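PDB 2GH9: maltose/maltodextrin-binding protein from Thermus thermophilus, which binds maltotriose, and probably related maltodextrins, as a periplasmic binding protein, presumably to hand them to a membrane transporter. Local coordinates for residues E169-K174 and T183-G188; V191-L196 and N362-V367; G342-P347 and A372-A377. One frame throughout, in Å; residues are numbered along the deposited sequence.

Overall arrangement
All three contacts lie on the same side of the chain's centre, in the part of the protein that carries W345 of the sugar pocket. Interactions 2 and 3 share helix 363-378: interaction 2 holds its first turn against helix 189-204, interaction 3 its last turns against helix 341-357, and neither has a hydrogen bond across it. Interaction 1, by contrast, rests on two backbone hydrogen bonds. Its apolar side chains run into interaction 3, F172 CZ lying 3.6 Å from V344 CG2, and G188 touches V367 of interaction 2. Each contact is partly buried, with mostly apolar side chains inside and lysines and glutamates among the residues at the margin.

Interaction 1 of 3, residues E169-K174 and T183-G188; sequences ENVFAK and TKLLIG
L186 reaches across to the chain at N170-A173, and its side chain can be followed atom by atom. CB sits 3.4 Å from N170 O, a buried carbonyl oxygen that has no hydrogen-bond partner in the model. CG stands anti to the carbonyl carbon (chi1 -71°), which carries the branch along the backbone to A173 N. CD1 ends over the same peptide, 3.7 Å from both A173 N and A173 CA, with E169 CB at its far side. The backbones are pinned by two bonds flanking the F172-L185 pair, an antiparallel non-hydrogen-bonded pair. A173 N gives a nearly straight bond to K184 O (2.9 Å, 169° at the hydrogen), while L186 N donates to V171 O at 2.8 Å. On the other side of the strand, L185 CD2 meets F172 CE1 at 3.7 Å, and V171 CG1 lies over the centre of the F172 ring. This apolar side faces helices 341-357 and 363-378, where L185 touches I374. K184 turns its amine outward to a salt bridge with D175. Both segments belong to a beta-hairpin of strands 172-175 and 179-181, whose second arm turns a corner at 183-184 and pairs again with the first.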
ATOM      1  N   GLU A 169      17.447  -1.990  -3.355  1.00 27.86           N
ATOM      2  CA  GLU A 169      17.174  -0.853  -2.446  1.00 27.87           C
ATOM      3  C   GLU A 169      15.750  -0.320  -2.671  1.00 27.26           C
ATOM      4  O   GLU A 169      14.990  -0.090  -1.742  1.00 26.14           O
ATOM      5  CB  GLU A 169      18.202   0.259  -2.685  1.00 28.19           C
ATOM      6  CG  GLU A 169      17.991   1.552  -1.903  1.00 30.29           C
ATOM      7  CD  GLU A 169      17.818   1.346  -0.392  1.00 35.41           C
ATOM      8  OE1 GLU A 169      18.468   0.452   0.201  1.00 37.11           O
ATOM      9  OE2 GLU A 169      17.025   2.105   0.209  1.00 39.75           O
ATOM     10  N   ASN A 170      15.411  -0.148  -3.934  1.00 27.65           N
ATOM     11  CA  ASN A 170      14.083   0.227  -4.336  1.00 28.57           C
ATOM     12  C   ASN A 170      13.901  -0.309  -5.746  1.00 29.36           C
ATOM     13  O   ASN A 170      14.633  -1.234  -6.142  1.00 28.59           O
ATOM     14  CB  ASN A 170      13.903   1.754  -4.225  1.00 28.20           C
ATOM     15  CG  ASN A 170      12.435   2.167  -4.043  1.00 27.35           C
ATOM     16  OD1 ASN A 170      11.555   1.638  -4.721  1.00 24.68           O
ATOM     17  ND2 ASN A 170      12.177   3.103  -3.132  1.00 26.67           N
ATOM     18  N   VAL A 171      12.912   0.220  -6.481  1.00 30.08           N
ATOM     19  CA  VAL A 171      12.627  -0.221  -7.825  1.00 31.38           C
ATOM     20  C   VAL A 171      13.724   0.249  -8.780  1.00 32.52           C
ATOM     21  O   VAL A 171      14.178  -0.507  -9.631  1.00 32.68           O
ATOM     22  CB  VAL A 171      11.246   0.296  -8.316  1.00 31.08           C
ATOM     23  CG1 VAL A 171      11.036  -0.039  -9.796  1.00 29.70           C
ATOM     24  CG2 VAL A 171      10.123  -0.313  -7.483  1.00 30.37           C
ATOM     25  N   PHE A 172      14.132   1.501  -8.618  1.00 34.74           N
ATOM     26  CA  PHE A 172      15.090   2.158  -9.505  1.00 36.04           C
ATOM     27  C   PHE A 172      16.301   2.655  -8.722  1.00 37.90           C
ATOM     28  O   PHE A 172      16.170   3.077  -7.574  1.00 38.60           O
ATOM     29  CB  PHE A 172      14.450   3.384 -10.149  1.00 35.57           C
ATOM     30  CG  PHE A 172      13.205   3.105 -10.938  1.00 34.75           C
ATOM     31  CD1 PHE A 172      13.261   2.422 -12.140  1.00 35.02           C
ATOM     32  CD2 PHE A 172      11.984   3.605 -10.517  1.00 33.11           C
ATOM     33  CE1 PHE A 172      12.099   2.206 -12.895  1.00 35.09           C
ATOM     34  CE2 PHE A 172      10.840   3.403 -11.261  1.00 34.08           C
ATOM     35  CZ  PHE A 172      10.890   2.704 -12.448  1.00 34.79           C
ATOM     36  N   ALA A 173      17.473   2.634  -9.358  1.00 40.29           N
ATOM     37  CA  ALA A 173      18.683   3.241  -8.801  1.00 42.19           C
ATOM     38  C   ALA A 173      18.534   4.770  -8.720  1.00 44.08           C
ATOM     39  O   ALA A 173      17.864   5.371  -9.560  1.00 44.45           O
ATOM     40  CB  ALA A 173      19.897   2.860  -9.656  1.00 41.93           C
ATOM     41  N   LYS A 174      19.118   5.379  -7.687  1.00 46.56           N
ATOM     42  CA  LYS A 174      19.197   6.847  -7.565  1.00 48.46           C
ATOM     43  C   LYS A 174      20.377   7.349  -8.378  1.00 50.24           C
ATOM     44  O   LYS A 174      21.455   6.753  -8.340  1.00 50.37           O
ATOM     45  CB  LYS A 174      19.399   7.291  -6.114  1.00 48.78           C
ATOM     46  CG  LYS A 174      18.180   7.213  -5.224  1.00 49.45           C
ATOM     47  CD  LYS A 174      18.488   7.816  -3.852  1.00 49.19           C
ATOM     48  CE  LYS A 174      17.400   7.496  -2.838  1.00 49.94           C
ATOM     49  NZ  LYS A 174      17.795   7.878  -1.433  1.00 51.69           N
ATOM     50  N   THR A 183      15.819   4.310 -15.993  1.00 44.10           N
ATOM     51  CA  THR A 183      16.549   3.447 -16.920  1.00 43.78           C
ATOM     52  C   THR A 183      17.317   2.326 -16.203  1.00 43.41           C
ATOM     53  O   THR A 183      17.735   1.352 -16.853  1.00 43.76           O
ATOM     54  CB  THR A 183      17.546   4.255 -17.789  1.00 43.91           C
ATOM     55  OG1 THR A 183      18.684   4.651 -17.000  1.00 44.55           O
ATOM     56  CG2 THR A 183      16.860   5.485 -18.400  1.00 44.15           C
ATOM     57  N   LYS A 184      17.486   2.461 -14.882  1.00 42.33           N
ATOM     58  CA  LYS A 184      18.244   1.494 -14.073  1.00 41.58           C
ATOM     59  C   LYS A 184      17.388   0.750 -13.030  1.00 40.43           C
ATOM     60  O   LYS A 184      17.313   1.158 -11.866  1.00 39.77           O
ATOM     61  CB  LYS A 184      19.397   2.211 -13.371  1.00 41.99           C
ATOM     62  CG  LYS A 184      20.523   2.696 -14.310  1.00 42.44           C
ATOM     63  CD  LYS A 184      21.448   3.680 -13.564  1.00 42.91           C
ATOM     64  CE  LYS A 184      22.425   4.384 -14.506  1.00 43.72           C
ATOM     65  NZ  LYS A 184      22.819   5.728 -13.965  1.00 43.95           N
ATOM     66  N   LEU A 185      16.752  -0.344 -13.448  1.00 39.28           N
ATOM     67  CA  LEU A 185      15.999  -1.179 -12.514  1.00 38.62           C
ATOM     68  C   LEU A 185      16.951  -1.807 -11.509  1.00 37.86           C
ATOM     69  O   LEU A 185      18.125  -2.023 -11.818  1.00 37.81           O
ATOM     70  CB  LEU A 185      15.258  -2.310 -13.220  1.00 38.84           C
ATOM     71  CG  LEU A 185      13.947  -2.068 -13.961  1.00 39.55           C
ATOM     72  CD1 LEU A 185      13.471  -3.402 -14.516  1.00 39.27           C
ATOM     73  CD2 LEU A 185      12.879  -1.449 -13.077  1.00 40.21           C
ATOM     74  N   LEU A 186      16.432  -2.089 -10.311  1.00 36.53           N
ATOM     75  CA  LEU A 186      17.161  -2.835  -9.286  1.00 35.67           C
ATOM     76  C   LEU A 186      16.491  -4.169  -8.941  1.00 34.40           C
ATOM     77  O   LEU A 186      17.024  -4.934  -8.136  1.00 33.56           O
ATOM     78  CB  LEU A 186      17.325  -1.985  -8.020  1.00 35.57           C
ATOM     79  CG  LEU A 186      18.304  -0.825  -8.172  1.00 36.01           C
ATOM     80  CD1 LEU A 186      18.339   0.024  -6.926  1.00 34.65           C
ATOM     81  CD2 LEU A 186      19.699  -1.356  -8.531  1.00 35.80           C
ATOM     82  N   ILE A 187      15.360  -4.459  -9.584  1.00 33.53           N
ATOM     83  CA  ILE A 187      14.570  -5.651  -9.271  1.00 33.17           C
ATOM     84  C   ILE A 187      14.745  -6.789 -10.286  1.00 33.06           C
ATOM     85  O   ILE A 187      14.074  -7.807 -10.199  1.00 32.09           O
ATOM     86  CB  ILE A 187      13.067  -5.297  -9.073  1.00 33.25           C
ATOM     87  CG1 ILE A 187      12.482  -4.614 -10.313  1.00 32.89           C
ATOM     88  CG2 ILE A 187      12.907  -4.403  -7.816  1.00 30.44           C
ATOM     89  CD1 ILE A 187      10.941  -4.773 -10.449  1.00 32.25           C
ATOM     90  N   GLY A 188      15.647  -6.599 -11.254  1.00 33.40           N
ATOM     91  CA  GLY A 188      16.009  -7.642 -12.206  1.00 33.27           C
ATOM     92  C   GLY A 188      17.338  -8.270 -11.827  1.00 33.61           C
ATOM     93  O   GLY A 188      17.824  -8.109 -10.691  1.00 33.20           O
TER

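Interaction 2 of 3, residues V191-L196 and N362-V367; sequences VGEKAL and NVKKIV
Two helices pack here at a steep angle: the first two turns of helix 189-204 meet the first turn of helix 363-378, with segment axes 8.9 Å apart and their directions 124° apart. V363 is the wedge at the helix start. Its CG1 presses on the backbone of E193, 3.3 Å from both E193 O and E193 CA, with E193 CB and L196 CB also close by. One turn on, V367 faces G192, which has no side chain; CG2 of the valine rests on the G192-E193 peptide, 3.7 Å from G192 C. L196 closes the inner side, its CD1 crossing to V367 CG2 at 3.5 Å and to I366 CG2 at 3.8 Å, and F163 and I352 of neighbouring helices cover it further. At the outer margin the extended E193 chain lays its carboxylate across the K364 methylenes, both oxygens 3.4 Å from K364 CD. The charges stay apart, E193 OE2 lying 4.6 Å from K364 NZ; E190 brings a like charge near E193, and K364 has a long, weak pairing with E368. N362 starts its helix by accepting K365 N on OD1 at 2.8 Å. What results is an apolar helix-helix interface with a charged rim, at the N-capped start of helix 363-378.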
ATOM      1  N   VAL A 191      19.150 -10.288  -8.159  1.00 31.14           N
ATOM      2  CA  VAL A 191      18.201  -9.957  -7.087  1.00 30.81           C
ATOM      3  C   VAL A 191      16.857 -10.565  -7.436  1.00 30.03           C
ATOM      4  O   VAL A 191      16.247 -11.231  -6.614  1.00 29.21           O
ATOM      5  CB  VAL A 191      18.027  -8.433  -6.898  1.00 30.48           C
ATOM      6  CG1 VAL A 191      16.844  -8.128  -5.935  1.00 31.06           C
ATOM      7  CG2 VAL A 191      19.303  -7.818  -6.386  1.00 31.11           C
ATOM      8  N   GLY A 192      16.422 -10.316  -8.672  1.00 29.53           N
ATOM      9  CA  GLY A 192      15.135 -10.767  -9.172  1.00 29.61           C
ATOM     10  C   GLY A 192      15.018 -12.276  -9.243  1.00 29.52           C
ATOM     11  O   GLY A 192      14.003 -12.848  -8.867  1.00 28.23           O
ATOM     12  N   GLU A 193      16.076 -12.920  -9.727  1.00 29.49           N
ATOM     13  CA  GLU A 193      16.111 -14.382  -9.800  1.00 29.48           C
ATOM     14  C   GLU A 193      15.991 -15.016  -8.406  1.00 28.39           C
ATOM     15  O   GLU A 193      15.226 -15.957  -8.205  1.00 27.61           O
ATOM     16  CB  GLU A 193      17.399 -14.839 -10.485  1.00 29.75           C
ATOM     17  CG  GLU A 193      17.483 -14.447 -11.957  1.00 31.87           C
ATOM     18  CD  GLU A 193      18.883 -14.691 -12.569  1.00 32.20           C
ATOM     19  OE1 GLU A 193      19.562 -15.639 -12.135  1.00 33.03           O
ATOM     20  OE2 GLU A 193      19.294 -13.922 -13.478  1.00 37.43           O
ATOM     21  N   LYS A 194      16.726 -14.480  -7.435  1.00 27.93           N
ATOM     22  CA  LYS A 194      16.676 -15.027  -6.073  1.00 28.24           C
ATOM     23  C   LYS A 194      15.326 -14.769  -5.387  1.00 27.26           C
ATOM     24  O   LYS A 194      14.814 -15.639  -4.673  1.00 26.63           O
ATOM     25  CB  LYS A 194      17.818 -14.483  -5.229  1.00 28.51           C
ATOM     26  CG  LYS A 194      19.219 -14.926  -5.681  1.00 29.72           C
ATOM     27  CD  LYS A 194      20.271 -13.910  -5.230  1.00 30.42           C
ATOM     28  CE  LYS A 194      21.689 -14.313  -5.575  1.00 32.30           C
ATOM     29  NZ  LYS A 194      22.634 -13.147  -5.533  1.00 33.49           N
ATOM     30  N   ALA A 195      14.761 -13.574  -5.591  1.00 26.91           N
ATOM     31  CA  ALA A 195      13.447 -13.251  -5.054  1.00 26.44           C
ATOM     32  C   ALA A 195      12.409 -14.203  -5.610  1.00 26.05           C
ATOM     33  O   ALA A 195      11.624 -14.776  -4.860  1.00 25.25           O
ATOM     34  CB  ALA A 195      13.054 -11.810  -5.373  1.00 26.59           C
ATOM     35  N   LEU A 196      12.410 -14.382  -6.928  1.00 25.96           N
ATOM     36  CA  LEU A 196      11.407 -15.238  -7.574  1.00 26.20           C
ATOM     37  C   LEU A 196      11.531 -16.719  -7.189  1.00 25.91           C
ATOM     38  O   LEU A 196      10.514 -17.406  -7.055  1.00 26.38           O
ATOM     39  CB  LEU A 196      11.470 -15.111  -9.094  1.00 26.64           C
ATOM     40  CG  LEU A 196      10.998 -13.800  -9.715  1.00 27.15           C
ATOM     41  CD1 LEU A 196      10.949 -13.967 -11.251  1.00 29.83           C
ATOM     42  CD2 LEU A 196       9.641 -13.403  -9.140  1.00 26.06           C
ATOM     43  N   ASN A 362      11.620 -21.041 -15.810  1.00 44.78           N
ATOM     44  CA  ASN A 362      12.957 -20.473 -15.960  1.00 44.68           C
ATOM     45  C   ASN A 362      12.967 -19.077 -15.338  1.00 44.38           C
ATOM     46  O   ASN A 362      12.633 -18.089 -15.989  1.00 43.88           O
ATOM     47  CB  ASN A 362      13.361 -20.425 -17.441  1.00 44.43           C
ATOM     48  CG  ASN A 362      14.807 -20.028 -17.651  1.00 44.84           C
ATOM     49  OD1 ASN A 362      15.376 -19.240 -16.905  1.00 44.37           O
ATOM     50  ND2 ASN A 362      15.406 -20.564 -18.698  1.00 46.03           N
ATOM     51  N   VAL A 363      13.350 -19.022 -14.065  1.00 44.44           N
ATOM     52  CA  VAL A 363      13.439 -17.767 -13.320  1.00 44.21           C
ATOM     53  C   VAL A 363      14.398 -16.767 -13.986  1.00 44.40           C
ATOM     54  O   VAL A 363      14.121 -15.568 -14.053  1.00 43.76           O
ATOM     55  CB  VAL A 363      13.888 -18.052 -11.868  1.00 43.99           C
ATOM     56  CG1 VAL A 363      14.401 -16.826 -11.234  1.00 43.74           C
ATOM     57  CG2 VAL A 363      12.736 -18.655 -11.060  1.00 43.05           C
ATOM     58  N   LYS A 364      15.525 -17.275 -14.484  1.00 44.84           N
ATOM     59  CA  LYS A 364      16.514 -16.470 -15.212  1.00 44.89           C
ATOM     60  C   LYS A 364      15.917 -15.731 -16.424  1.00 44.78           C
ATOM     61  O   LYS A 364      16.156 -14.539 -16.609  1.00 44.97           O
ATOM     62  CB  LYS A 364      17.667 -17.380 -15.677  1.00 45.45           C
ATOM     63  CG  LYS A 364      18.892 -16.666 -16.264  1.00 45.79           C
ATOM     64  CD  LYS A 364      20.098 -16.696 -15.308  1.00 47.49           C
ATOM     65  CE  LYS A 364      21.408 -16.748 -16.069  1.00 47.47           C
ATOM     66  NZ  LYS A 364      21.524 -15.673 -17.096  1.00 48.70           N
ATOM     67  N   LYS A 365      15.156 -16.442 -17.244  1.00 44.90           N
ATOM     68  CA  LYS A 365      14.570 -15.857 -18.467  1.00 44.98           C
ATOM     69  C   LYS A 365      13.357 -14.978 -18.163  1.00 44.33           C
ATOM     70  O   LYS A 365      13.176 -13.927 -18.790  1.00 44.47           O
ATOM     71  CB  LYS A 365      14.165 -16.946 -19.463  1.00 45.46           C
ATOM     72  CG  LYS A 365      15.352 -17.613 -20.163  1.00 46.77           C
ATOM     73  CD  LYS A 365      14.893 -18.617 -21.237  1.00 46.84           C
ATOM     74  CE  LYS A 365      16.095 -19.315 -21.898  1.00 47.50           C
ATOM     75  NZ  LYS A 365      15.692 -20.518 -22.716  1.00 48.39           N
ATOM     76  N   ILE A 366      12.529 -15.429 -17.219  1.00 43.53           N
ATOM     77  CA  ILE A 366      11.380 -14.650 -16.728  1.00 42.99           C
ATOM     78  C   ILE A 366      11.850 -13.261 -16.301  1.00 42.75           C
ATOM     79  O   ILE A 366      11.288 -12.252 -16.738  1.00 42.89           O
ATOM     80  CB  ILE A 366      10.639 -15.372 -15.567  1.00 42.91           C
ATOM     81  CG1 ILE A 366       9.875 -16.584 -16.110  1.00 42.31           C
ATOM     82  CG2 ILE A 366       9.663 -14.405 -14.853  1.00 42.55           C
ATOM     83  CD1 ILE A 366       9.215 -17.446 -15.076  1.00 41.74           C
ATOM     84  N   VAL A 367      12.902 -13.209 -15.485  1.00 42.01           N
ATOM     85  CA  VAL A 367      13.457 -11.926 -15.043  1.00 41.96           C
ATOM     86  C   VAL A 367      14.021 -11.115 -16.220  1.00 41.93           C
ATOM     87  O   VAL A 367      13.859  -9.883 -16.275  1.00 41.65           O
ATOM     88  CB  VAL A 367      14.543 -12.120 -13.949  1.00 41.60           C
ATOM     89  CG1 VAL A 367      15.198 -10.790 -13.594  1.00 40.78           C
ATOM     90  CG2 VAL A 367      13.940 -12.778 -12.706  1.00 40.54           C
TER

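Interaction 3 of 3, residues G342-P347 and A372-A377; sequences GKVWGP and AEIKKA. With GLC (alpha-D-glucopyranose), chain B.
P347 and E373 open this near-antiparallel helix pair, in which helix 341-357 lies between the bound sugar and helix 363-378; the segment axes come within 9.1 Å at 153°. Following the second helix along, E373 comes first. Its chain is extended beyond CG, and OE1 lies 3.5 Å from P347 CB, a contact with carbon and not a hydrogen bond. I374 is buried, as is the V344 it meets. Its CG1 leans on the proline ring, 3.8 Å from P347 CB, while CD1 goes on to V344 CG1 at 3.9 Å and CG2 faces V344 CG2. With CG1 anti to its own carbonyl carbon (chi1 -69°), the isoleucine reaches both V344 and P347, one turn apart on the partner helix. At A377, the methyl meets K343 CG at 3.8 Å, and the lysine, bent at chi2, brings CE to 3.4 Å from A377 O. P347 has no amide hydrogen to give, and helix 341-357 is kinked where the nitrogens of G346 and P347 lack bonds to the preceding turn. W345 leaves its helix on the side away from 372-377, and its indole belongs to the glycan pocket, where D65, D155 and W66 hydrogen-bond the same glucose; NE1 also makes a weak hydrogen bond to D65. The indole offers one face to the sugar, with glucose C4 3.6 Å above the ring plane and displaced toward its rim.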
ATOM      1  N   GLY A 342       4.131   3.413 -12.958  1.00 29.92           N
ATOM      2  CA  GLY A 342       2.930   2.806 -13.552  1.00 30.40           C
ATOM      3  C   GLY A 342       3.212   1.710 -14.584  1.00 30.51           C
ATOM      4  O   GLY A 342       2.424   0.767 -14.742  1.00 30.23           O
ATOM      5  N   LYS A 343       4.342   1.848 -15.279  1.00 31.13           N
ATOM      6  CA  LYS A 343       4.810   0.856 -16.259  1.00 31.39           C
ATOM      7  C   LYS A 343       5.394  -0.419 -15.629  1.00 31.14           C
ATOM      8  O   LYS A 343       5.380  -1.477 -16.258  1.00 31.88           O
ATOM      9  CB  LYS A 343       5.870   1.477 -17.191  1.00 32.10           C
ATOM     10  CG  LYS A 343       5.314   2.337 -18.332  1.00 34.85           C
ATOM     11  CD  LYS A 343       5.350   3.827 -18.009  1.00 37.28           C
ATOM     12  CE  LYS A 343       5.307   4.699 -19.282  1.00 37.87           C
ATOM     13  NZ  LYS A 343       5.321   6.165 -18.926  1.00 39.39           N
ATOM     14  N   VAL A 344       5.901  -0.329 -14.400  1.00 31.01           N
ATOM     15  CA  VAL A 344       6.641  -1.455 -13.782  1.00 29.85           C
ATOM     16  C   VAL A 344       5.739  -2.559 -13.220  1.00 29.54           C
ATOM     17  O   VAL A 344       6.026  -3.735 -13.393  1.00 28.82           O
ATOM     18  CB  VAL A 344       7.615  -0.950 -12.707  1.00 30.34           C
ATOM     19  CG1 VAL A 344       8.302  -2.136 -11.979  1.00 30.09           C
ATOM     20  CG2 VAL A 344       8.675  -0.041 -13.348  1.00 29.82           C
ATOM     21  N   TRP A 345       4.637  -2.178 -12.579  1.00 28.31           N
ATOM     22  CA  TRP A 345       3.806  -3.122 -11.831  1.00 27.74           C
ATOM     23  C   TRP A 345       3.300  -4.300 -12.672  1.00 27.97           C
ATOM     24  O   TRP A 345       3.255  -5.444 -12.202  1.00 27.62           O
ATOM     25  CB  TRP A 345       2.592  -2.401 -11.226  1.00 26.17           C
ATOM     26  CG  TRP A 345       2.880  -1.282 -10.254  1.00 25.34           C
ATOM     27  CD1 TRP A 345       2.502   0.023 -10.381  1.00 24.62           C
ATOM     28  CD2 TRP A 345       3.534  -1.381  -8.971  1.00 23.95           C
ATOM     29  NE1 TRP A 345       2.894   0.738  -9.293  1.00 24.40           N
ATOM     30  CE2 TRP A 345       3.526  -0.089  -8.405  1.00 23.77           C
ATOM     31  CE3 TRP A 345       4.122  -2.429  -8.255  1.00 23.95           C
ATOM     32  CZ2 TRP A 345       4.086   0.187  -7.154  1.00 23.82           C
ATOM     33  CZ3 TRP A 345       4.688  -2.155  -7.030  1.00 24.54           C
ATOM     34  CH2 TRP A 345       4.662  -0.850  -6.485  1.00 24.54           C
ATOM     35  N   GLY A 346       2.869  -4.019 -13.895  1.00 28.40           N
ATOM     36  CA  GLY A 346       2.297  -5.063 -14.753  1.00 28.99           C
ATOM     37  C   GLY A 346       3.281  -6.189 -15.066  1.00 29.04           C
ATOM     38  O   GLY A 346       3.033  -7.339 -14.686  1.00 29.20           O
ATOM     39  N   PRO A 347       4.391  -5.871 -15.761  1.00 29.88           N
ATOM     40  CA  PRO A 347       5.414  -6.889 -16.054  1.00 30.17           C
ATOM     41  C   PRO A 347       6.047  -7.502 -14.800  1.00 30.63           C
ATOM     42  O   PRO A 347       6.422  -8.681 -14.819  1.00 30.57           O
ATOM     43  CB  PRO A 347       6.464  -6.115 -16.851  1.00 31.01           C
ATOM     44  CG  PRO A 347       5.723  -4.927 -17.415  1.00 31.76           C
ATOM     45  CD  PRO A 347       4.743  -4.566 -16.343  1.00 29.95           C
ATOM     46  N   ALA A 372      13.137  -6.622 -19.925  1.00 45.44           N
ATOM     47  CA  ALA A 372      12.986  -6.232 -21.337  1.00 45.83           C
ATOM     48  C   ALA A 372      11.659  -5.508 -21.587  1.00 46.32           C
ATOM     49  O   ALA A 372      11.647  -4.427 -22.176  1.00 46.15           O
ATOM     50  CB  ALA A 372      13.094  -7.446 -22.232  1.00 45.77           C
ATOM     51  N   GLU A 373      10.563  -6.114 -21.129  1.00 47.07           N
ATOM     52  CA  GLU A 373       9.212  -5.520 -21.168  1.00 47.95           C
ATOM     53  C   GLU A 373       9.091  -4.143 -20.511  1.00 48.32           C
ATOM     54  O   GLU A 373       8.437  -3.253 -21.060  1.00 48.59           O
ATOM     55  CB  GLU A 373       8.211  -6.447 -20.490  1.00 47.93           C
ATOM     56  CG  GLU A 373       7.862  -7.685 -21.291  1.00 49.20           C
ATOM     57  CD  GLU A 373       6.831  -8.570 -20.604  1.00 49.67           C
ATOM     58  OE1 GLU A 373       6.058  -8.068 -19.747  1.00 53.00           O
ATOM     59  OE2 GLU A 373       6.786  -9.778 -20.931  1.00 52.62           O
ATOM     60  N   ILE A 374       9.692  -3.992 -19.331  1.00 48.56           N
ATOM     61  CA  ILE A 374       9.718  -2.709 -18.622  1.00 49.12           C
ATOM     62  C   ILE A 374      10.532  -1.654 -19.373  1.00 49.64           C
ATOM     63  O   ILE A 374      10.099  -0.506 -19.469  1.00 49.12           O
ATOM     64  CB  ILE A 374      10.266  -2.850 -17.158  1.00 48.92           C
ATOM     65  CG1 ILE A 374       9.279  -3.635 -16.285  1.00 48.67           C
ATOM     66  CG2 ILE A 374      10.509  -1.497 -16.541  1.00 48.30           C
ATOM     67  CD1 ILE A 374       9.855  -4.097 -14.955  1.00 48.79           C
ATOM     68  N   LYS A 375      11.706  -2.030 -19.892  1.00 50.64           N
ATOM     69  CA  LYS A 375      12.548  -1.093 -20.671  1.00 51.53           C
ATOM     70  C   LYS A 375      11.784  -0.556 -21.874  1.00 51.75           C
ATOM     71  O   LYS A 375      11.796   0.652 -22.146  1.00 51.89           O
ATOM     72  CB  LYS A 375      13.853  -1.752 -21.147  1.00 51.69           C
ATOM     73  CG  LYS A 375      14.949  -1.786 -20.094  1.00 52.74           C
ATOM     74  CD  LYS A 375      16.269  -2.349 -20.644  1.00 52.70           C
ATOM     75  CE  LYS A 375      17.240  -2.695 -19.508  1.00 53.20           C
ATOM     76  NZ  LYS A 375      18.610  -3.096 -19.981  1.00 53.22           N
ATOM     77  N   LYS A 376      11.119  -1.470 -22.573  1.00 52.30           N
ATOM     78  CA  LYS A 376      10.282  -1.136 -23.726  1.00 52.91           C
ATOM     79  C   LYS A 376       9.111  -0.212 -23.376  1.00 52.97           C
ATOM     80  O   LYS A 376       8.818   0.718 -24.131  1.00 53.02           O
ATOM     81  CB  LYS A 376       9.782  -2.415 -24.417  1.00 53.04           C
ATOM     82  CG  LYS A 376      10.818  -2.992 -25.400  1.00 53.93           C
ATOM     83  CD  LYS A 376      10.716  -4.509 -25.580  1.00 54.16           C
ATOM     84  CE  LYS A 376      11.804  -5.037 -26.530  1.00 54.78           C
ATOM     85  NZ  LYS A 376      11.436  -6.367 -27.133  1.00 55.78           N
ATOM     86  N   ALA A 377       8.465  -0.457 -22.233  1.00 53.05           N
ATOM     87  CA  ALA A 377       7.304   0.334 -21.808  1.00 53.00           C
ATOM     88  C   ALA A 377       7.698   1.745 -21.376  1.00 53.14           C
ATOM     89  O   ALA A 377       6.923   2.692 -21.567  1.00 53.41           O
ATOM     90  CB  ALA A 377       6.535  -0.379 -20.698  1.00 52.85           C
TER
HETATM   91  C1  GLC B   3       0.293  -0.818  -4.930  1.00 21.41           C
HETATM   92  C2  GLC B   3       0.357   0.466  -5.736  1.00 23.81           C
HETATM   93  C3  GLC B   3      -0.470   0.337  -7.005  1.00 20.91           C
HETATM   94  C4  GLC B   3      -0.024  -0.903  -7.770  1.00 22.87           C
HETATM   95  C5  GLC B   3      -0.068  -2.170  -6.904  1.00 21.20           C
HETATM   96  C6  GLC B   3       0.499  -3.413  -7.607  1.00 22.18           C
HETATM   97  O2  GLC B   3      -0.114   1.576  -4.948  1.00 23.79           O
HETATM   98  O3  GLC B   3      -0.305   1.499  -7.812  1.00 20.11           O
HETATM   99  O4  GLC B   3      -0.872  -1.037  -8.910  1.00 22.90           O
HETATM  100  O5  GLC B   3       0.697  -1.959  -5.715  1.00 20.90           O
HETATM  101  O6  GLC B   3       0.004  -4.587  -6.954  1.00 25.43           O